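Local coordinates for putative peptide ABC-transport system periplasmic peptide-binding protein (Campylobacter jejuni, PDB 4OEV) that binds nickel as the extracytoplasmic solute-binding protein of an ABC-type importer and holds the metal ion here together with an oxalate, at residues L276-R289 with F454-Y466. Residues are numbered along the deposited sequence; the frame is centred on the assembly and turned at random.
Sequences LHDYAFVANHPLER and FIFLAYLDFALVY
The phenol of Y459 extends to the loop that follows strand 280-282, and its hydroxyl is gripped twice there. It donates to H285 O at 2.6 Å, in the carbonyl plane on a lone pair, and accepts from E288 N at 2.9 Å in a nearly straight bond (172°). CG of Y459 sits anti to the carbonyl carbon (chi1 -81°), which lays the ring beside that of F281. The planes differ by 11°, but the offset is too large for a real stack; what lies over the F281 face is Y459 CB, a CH-pi contact 3.6 Å from the centroid. The E288 carboxylate stands perpendicular to the phenol, OE1 at the ring edge near CE2, while the same oxygen accepts from N284 N and H285 N and so ties the loop together. Further along, F456 offers one ring face to H285 CA, 3.8 Å from its centroid, and P286 CB packs on its CE1. Strand 280-282 pairs antiparallel with strand 454-467, F281 and Y459 being hydrogen-bonded; L457 and A458 form a classic bulge opposite R242. On the face carrying A280 and L460, L276 CD1 touches L460 CD2 and, close by, A458 CB. At the far end Y279 CD1 lies 3.4 Å from D461 CB. D461 OD2 salt-bridges K237 and R235; OD1 stays 4.1 Å from R289 NH2, near but unbridged. In this family 5 solute-binding protein the contact is structural packing away from the nickel and oxalate sites: Y459 pins the irregular 283-288 loop to an antiparallel sheet, and its doubly bonded hydroxyl probably limits how far the ring can shift.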
loop_
_atom_site.group_PDB
_atom_site.type_symbol
_atom_site.label_atom_id
_atom_site.label_comp_id
_atom_site.label_asym_id
_atom_site.label_seq_id
_atom_site.Cartn_x
_atom_site.Cartn_y
_atom_site.Cartn_z
ATOM N N LEU A 276 9.528 9.613 -16.354
ATOM C CA LEU A 276 9.236 8.235 -16.005
ATOM C C LEU A 276 9.424 7.305 -17.153
ATOM O O LEU A 276 9.207 6.101 -16.999
ATOM C CB LEU A 276 7.820 8.106 -15.486
ATOM C CG LEU A 276 7.813 8.508 -14.022
ATOM C CD1 LEU A 276 6.417 8.790 -13.573
ATOM C CD2 LEU A 276 8.432 7.374 -13.222
ATOM N N HIS A 277 9.765 7.872 -18.306
ATOM C CA HIS A 277 10.199 7.097 -19.469
ATOM C C HIS A 277 9.215 6.003 -19.819
ATOM O O HIS A 277 9.616 4.881 -20.128
ATOM C CB HIS A 277 11.577 6.482 -19.227
ATOM C CG HIS A 277 12.611 7.465 -18.771
ATOM N ND1 HIS A 277 12.999 8.547 -19.534
ATOM C CD2 HIS A 277 13.359 7.514 -17.642
ATOM C CE1 HIS A 277 13.930 9.230 -18.888
ATOM N NE2 HIS A 277 14.167 8.621 -17.737
ATOM N N ASP A 278 7.934 6.319 -19.698
ATOM C CA ASP A 278 6.860 5.366 -19.995
ATOM C C ASP A 278 6.942 4.040 -19.166
ATOM O O ASP A 278 6.521 2.963 -19.607
ATOM C CB ASP A 278 6.842 5.104 -21.513
ATOM C CG ASP A 278 6.524 6.387 -22.320
ATOM O OD1 ASP A 278 5.583 7.118 -21.920
ATOM O OD2 ASP A 278 7.227 6.679 -23.325
ATOM N N TYR A 279 7.533 4.148 -17.976
ATOM C CA TYR A 279 7.384 3.159 -16.914
ATOM C C TYR A 279 6.235 3.602 -16.016
ATOM O O TYR A 279 6.210 3.328 -14.804
ATOM C CB TYR A 279 8.669 3.034 -16.115
ATOM C CG TYR A 279 9.280 1.662 -16.197
ATOM C CD1 TYR A 279 9.050 0.731 -15.188
ATOM C CD2 TYR A 279 10.080 1.291 -17.273
ATOM C CE1 TYR A 279 9.598 -0.543 -15.240
ATOM C CE2 TYR A 279 10.648 0.007 -17.339
ATOM C CZ TYR A 279 10.390 -0.907 -16.312
ATOM O OH TYR A 279 10.932 -2.178 -16.341
ATOM N N ALA A 280 5.276 4.303 -16.615
ATOM C CA ALA A 280 4.180 4.912 -15.849
ATOM C C ALA A 280 3.039 5.332 -16.774
ATOM O O ALA A 280 3.230 5.429 -17.988
ATOM C CB ALA A 280 4.693 6.100 -15.063
ATOM N N PHE A 281 1.862 5.582 -16.211
ATOM C CA PHE A 281 0.808 6.194 -16.997
ATOM C C PHE A 281 0.188 7.301 -16.141
ATOM O O PHE A 281 0.281 7.274 -14.903
ATOM C CB PHE A 281 -0.233 5.163 -17.538
ATOM C CG PHE A 281 -1.251 4.614 -16.527
ATOM C CD1 PHE A 281 -2.392 5.348 -16.159
ATOM C CD2 PHE A 281 -1.146 3.284 -16.057
ATOM C CE1 PHE A 281 -3.345 4.801 -15.258
ATOM C CE2 PHE A 281 -2.088 2.721 -15.180
ATOM C CZ PHE A 281 -3.184 3.471 -14.774
ATOM N N VAL A 282 -0.343 8.323 -16.813
ATOM C CA VAL A 282 -0.936 9.466 -16.103
ATOM C C VAL A 282 -2.083 9.000 -15.195
ATOM O O VAL A 282 -2.940 8.239 -15.649
ATOM C CB VAL A 282 -1.461 10.528 -17.064
ATOM C CG1 VAL A 282 -2.127 11.675 -16.253
ATOM C CG2 VAL A 282 -0.312 11.050 -17.970
ATOM N N ALA A 283 -2.074 9.450 -13.929
ATOM C CA ALA A 283 -3.118 9.190 -12.956
ATOM C C ALA A 283 -4.058 10.392 -12.782
ATOM O O ALA A 283 -3.633 11.550 -12.831
ATOM C CB ALA A 283 -2.511 8.813 -11.587
ATOM N N ASN A 284 -5.319 10.087 -12.514
ATOM C CA ASN A 284 -6.361 11.080 -12.265
ATOM C C ASN A 284 -7.182 10.726 -11.045
ATOM O O ASN A 284 -7.763 11.590 -10.411
ATOM C CB ASN A 284 -7.277 11.187 -13.496
ATOM C CG ASN A 284 -6.675 12.048 -14.568
ATOM O OD1 ASN A 284 -6.318 13.204 -14.302
ATOM N ND2 ASN A 284 -6.557 11.499 -15.794
ATOM N N HIS A 285 -7.238 9.447 -10.712
ATOM C CA HIS A 285 -7.975 9.057 -9.500
ATOM C C HIS A 285 -7.423 7.716 -8.956
ATOM O O HIS A 285 -6.535 7.138 -9.574
ATOM C CB HIS A 285 -9.484 9.020 -9.790
ATOM C CG HIS A 285 -9.964 7.808 -10.536
ATOM N ND1 HIS A 285 -9.967 6.539 -9.993
ATOM C CD2 HIS A 285 -10.555 7.696 -11.750
ATOM C CE1 HIS A 285 -10.484 5.694 -10.857
ATOM N NE2 HIS A 285 -10.857 6.367 -11.931
ATOM N N PRO A 286 -7.894 7.253 -7.777
ATOM C CA PRO A 286 -7.077 6.224 -7.106
ATOM C C PRO A 286 -7.495 4.779 -7.399
ATOM O O PRO A 286 -6.935 3.828 -6.806
ATOM C CB PRO A 286 -7.285 6.546 -5.637
ATOM C CG PRO A 286 -8.692 7.033 -5.583
ATOM C CD PRO A 286 -9.009 7.683 -6.920
ATOM N N LEU A 287 -8.391 4.599 -8.360
ATOM C CA LEU A 287 -8.896 3.258 -8.636
ATOM C C LEU A 287 -8.814 2.863 -10.108
ATOM O O LEU A 287 -9.655 2.092 -10.586
ATOM C CB LEU A 287 -10.352 3.150 -8.138
ATOM C CG LEU A 287 -10.572 3.182 -6.631
ATOM C CD1 LEU A 287 -12.033 3.304 -6.321
ATOM C CD2 LEU A 287 -10.018 1.916 -5.980
ATOM N N GLU A 288 -7.782 3.344 -10.822
ATOM C CA GLU A 288 -7.698 3.170 -12.290
ATOM C C GLU A 288 -7.156 1.805 -12.759
ATOM O O GLU A 288 -7.046 1.535 -13.978
ATOM C CB GLU A 288 -6.849 4.293 -12.883
ATOM C CG GLU A 288 -7.538 5.656 -12.671
ATOM C CD GLU A 288 -6.895 6.768 -13.468
ATOM O OE1 GLU A 288 -6.217 7.620 -12.831
ATOM O OE2 GLU A 288 -7.059 6.773 -14.702
ATOM N N ARG A 289 -6.824 0.953 -11.799
ATOM C CA ARG A 289 -6.503 -0.433 -12.115
ATOM C C ARG A 289 -7.502 -1.382 -11.450
ATOM O O ARG A 289 -7.304 -2.612 -11.458
ATOM C CB ARG A 289 -5.082 -0.790 -11.678
ATOM C CG ARG A 289 -4.009 -0.252 -12.633
ATOM C CD ARG A 289 -2.916 -1.289 -12.821
ATOM N NE ARG A 289 -1.788 -0.701 -13.534
ATOM C CZ ARG A 289 -1.555 -0.871 -14.831
ATOM N NH1 ARG A 289 -2.359 -1.650 -15.551
ATOM N NH2 ARG A 289 -0.502 -0.283 -15.404
ATOM N N PHE A 454 -5.899 15.687 -3.656
ATOM C CA PHE A 454 -4.540 15.493 -4.204
ATOM C C PHE A 454 -4.330 16.258 -5.510
ATOM O O PHE A 454 -5.287 16.738 -6.149
ATOM C CB PHE A 454 -4.205 14.017 -4.536
ATOM C CG PHE A 454 -4.207 13.014 -3.362
ATOM C CD1 PHE A 454 -4.231 13.378 -1.996
ATOM C CD2 PHE A 454 -4.080 11.649 -3.667
ATOM C CE1 PHE A 454 -4.260 12.390 -0.985
ATOM C CE2 PHE A 454 -4.096 10.657 -2.660
ATOM C CZ PHE A 454 -4.163 11.030 -1.323
ATOM N N ILE A 455 -3.077 16.279 -5.967
ATOM C CA ILE A 455 -2.833 16.287 -7.418
ATOM C C ILE A 455 -2.394 14.864 -7.799
ATOM O O ILE A 455 -1.304 14.432 -7.358
ATOM C CB ILE A 455 -1.737 17.223 -7.880
ATOM C CG1 ILE A 455 -2.053 18.669 -7.467
ATOM C CG2 ILE A 455 -1.615 17.105 -9.367
ATOM C CD1 ILE A 455 -0.949 19.647 -7.857
ATOM N N PHE A 456 -3.241 14.107 -8.504
ATOM C CA PHE A 456 -2.815 12.750 -8.915
ATOM C C PHE A 456 -1.808 12.900 -10.052
ATOM O O PHE A 456 -2.013 13.715 -10.936
ATOM C CB PHE A 456 -3.972 11.893 -9.361
ATOM C CG PHE A 456 -4.769 11.333 -8.232
ATOM C CD1 PHE A 456 -4.545 10.019 -7.808
ATOM C CD2 PHE A 456 -5.726 12.080 -7.603
ATOM C CE1 PHE A 456 -5.280 9.455 -6.776
ATOM C CE2 PHE A 456 -6.484 11.501 -6.516
ATOM C CZ PHE A 456 -6.243 10.193 -6.141
ATOM N N LEU A 457 -0.749 12.107 -10.042
ATOM C CA LEU A 457 0.305 12.307 -11.048
ATOM C C LEU A 457 0.441 11.084 -11.944
ATOM O O LEU A 457 0.176 11.176 -13.142
ATOM C CB LEU A 457 1.619 12.633 -10.350
ATOM C CG LEU A 457 1.544 13.958 -9.577
ATOM C CD1 LEU A 457 2.736 14.073 -8.597
ATOM C CD2 LEU A 457 1.582 15.121 -10.584
ATOM N N ALA A 458 0.821 9.922 -11.394
ATOM C CA ALA A 458 1.058 8.791 -12.271
ATOM C C ALA A 458 0.938 7.427 -11.552
ATOM O O ALA A 458 1.256 7.316 -10.371
ATOM C CB ALA A 458 2.429 8.895 -12.906
ATOM N N TYR A 459 0.506 6.422 -12.299
ATOM C CA TYR A 459 0.583 5.016 -11.881
ATOM C C TYR A 459 1.926 4.436 -12.344
ATOM O O TYR A 459 2.367 4.732 -13.440
ATOM C CB TYR A 459 -0.560 4.212 -12.481
ATOM C CG TYR A 459 -1.866 4.359 -11.712
ATOM C CD1 TYR A 459 -2.266 3.405 -10.785
ATOM C CD2 TYR A 459 -2.721 5.422 -11.956
ATOM C CE1 TYR A 459 -3.488 3.520 -10.091
ATOM C CE2 TYR A 459 -3.937 5.563 -11.255
ATOM C CZ TYR A 459 -4.317 4.609 -10.340
ATOM O OH TYR A 459 -5.511 4.747 -9.656
ATOM N N LEU A 460 2.587 3.669 -11.478
ATOM C CA LEU A 460 3.935 3.172 -11.745
ATOM C C LEU A 460 4.018 1.698 -12.168
ATOM O O LEU A 460 3.255 0.841 -11.668
ATOM C CB LEU A 460 4.787 3.357 -10.496
ATOM C CG LEU A 460 4.790 4.713 -9.858
ATOM C CD1 LEU A 460 5.689 4.630 -8.641
ATOM C CD2 LEU A 460 5.344 5.775 -10.878
ATOM N N ASP A 461 4.923 1.403 -13.102
ATOM C CA ASP A 461 5.409 0.036 -13.242
ATOM C C ASP A 461 6.615 -0.101 -12.340
ATOM O O ASP A 461 7.260 0.888 -11.982
ATOM C CB ASP A 461 5.819 -0.318 -14.663
ATOM C CG ASP A 461 4.664 -0.628 -15.535
ATOM O OD1 ASP A 461 3.533 -0.591 -15.028
ATOM O OD2 ASP A 461 4.892 -0.947 -16.722
ATOM N N PHE A 462 6.947 -1.336 -12.001
ATOM C CA PHE A 462 8.121 -1.562 -11.183
ATOM C C PHE A 462 9.096 -2.411 -11.950
ATOM O O PHE A 462 8.702 -3.255 -12.754
ATOM C CB PHE A 462 7.749 -2.215 -9.843
ATOM C CG PHE A 462 7.205 -1.231 -8.851
ATOM C CD1 PHE A 462 8.070 -0.505 -8.050
ATOM C CD2 PHE A 462 5.848 -1.029 -8.734
ATOM C CE1 PHE A 462 7.601 0.456 -7.149
ATOM C CE2 PHE A 462 5.356 -0.059 -7.822
ATOM C CZ PHE A 462 6.227 0.662 -7.032
ATOM N N ALA A 463 10.375 -2.170 -11.695
ATOM C CA ALA A 463 11.419 -2.961 -12.311
ATOM C C ALA A 463 12.063 -3.845 -11.252
ATOM O O ALA A 463 12.774 -3.352 -10.372
ATOM C CB ALA A 463 12.485 -2.032 -13.005
ATOM N N LEU A 464 11.788 -5.149 -11.324
ATOM C CA LEU A 464 12.470 -6.098 -10.462
ATOM C C LEU A 464 13.791 -6.476 -11.084
ATOM O O LEU A 464 13.847 -7.157 -12.129
ATOM C CB LEU A 464 11.609 -7.359 -10.207
ATOM C CG LEU A 464 12.301 -8.490 -9.434
ATOM C CD1 LEU A 464 12.987 -7.997 -8.164
ATOM C CD2 LEU A 464 11.252 -9.585 -9.107
ATOM N N VAL A 465 14.873 -6.061 -10.448
ATOM C CA VAL A 465 16.167 -6.395 -11.032
ATOM C C VAL A 465 16.800 -7.556 -10.291
ATOM O O VAL A 465 16.945 -7.517 -9.070
ATOM C CB VAL A 465 17.147 -5.238 -11.027
ATOM C CG1 VAL A 465 18.435 -5.688 -11.675
ATOM C CG2 VAL A 465 16.558 -4.032 -11.760
ATOM N N TYR A 466 17.191 -8.584 -11.006
ATOM C CA TYR A 466 17.607 -9.786 -10.280
ATOM C C TYR A 466 18.848 -10.468 -10.862
ATOM O O TYR A 466 19.023 -10.615 -12.082
ATOM C CB TYR A 466 16.418 -10.792 -10.199
ATOM C CG TYR A 466 15.949 -11.253 -11.574
ATOM C CD1 TYR A 466 14.996 -10.516 -12.291
ATOM C CD2 TYR A 466 16.490 -12.377 -12.170
ATOM C CE1 TYR A 466 14.614 -10.906 -13.567
ATOM C CE2 TYR A 466 16.097 -12.783 -13.443
ATOM C CZ TYR A 466 15.147 -12.036 -14.119
ATOM O OH TYR A 466 14.766 -12.423 -15.377
HETATM O O HOH W 1 1.575 -0.137 -13.482
#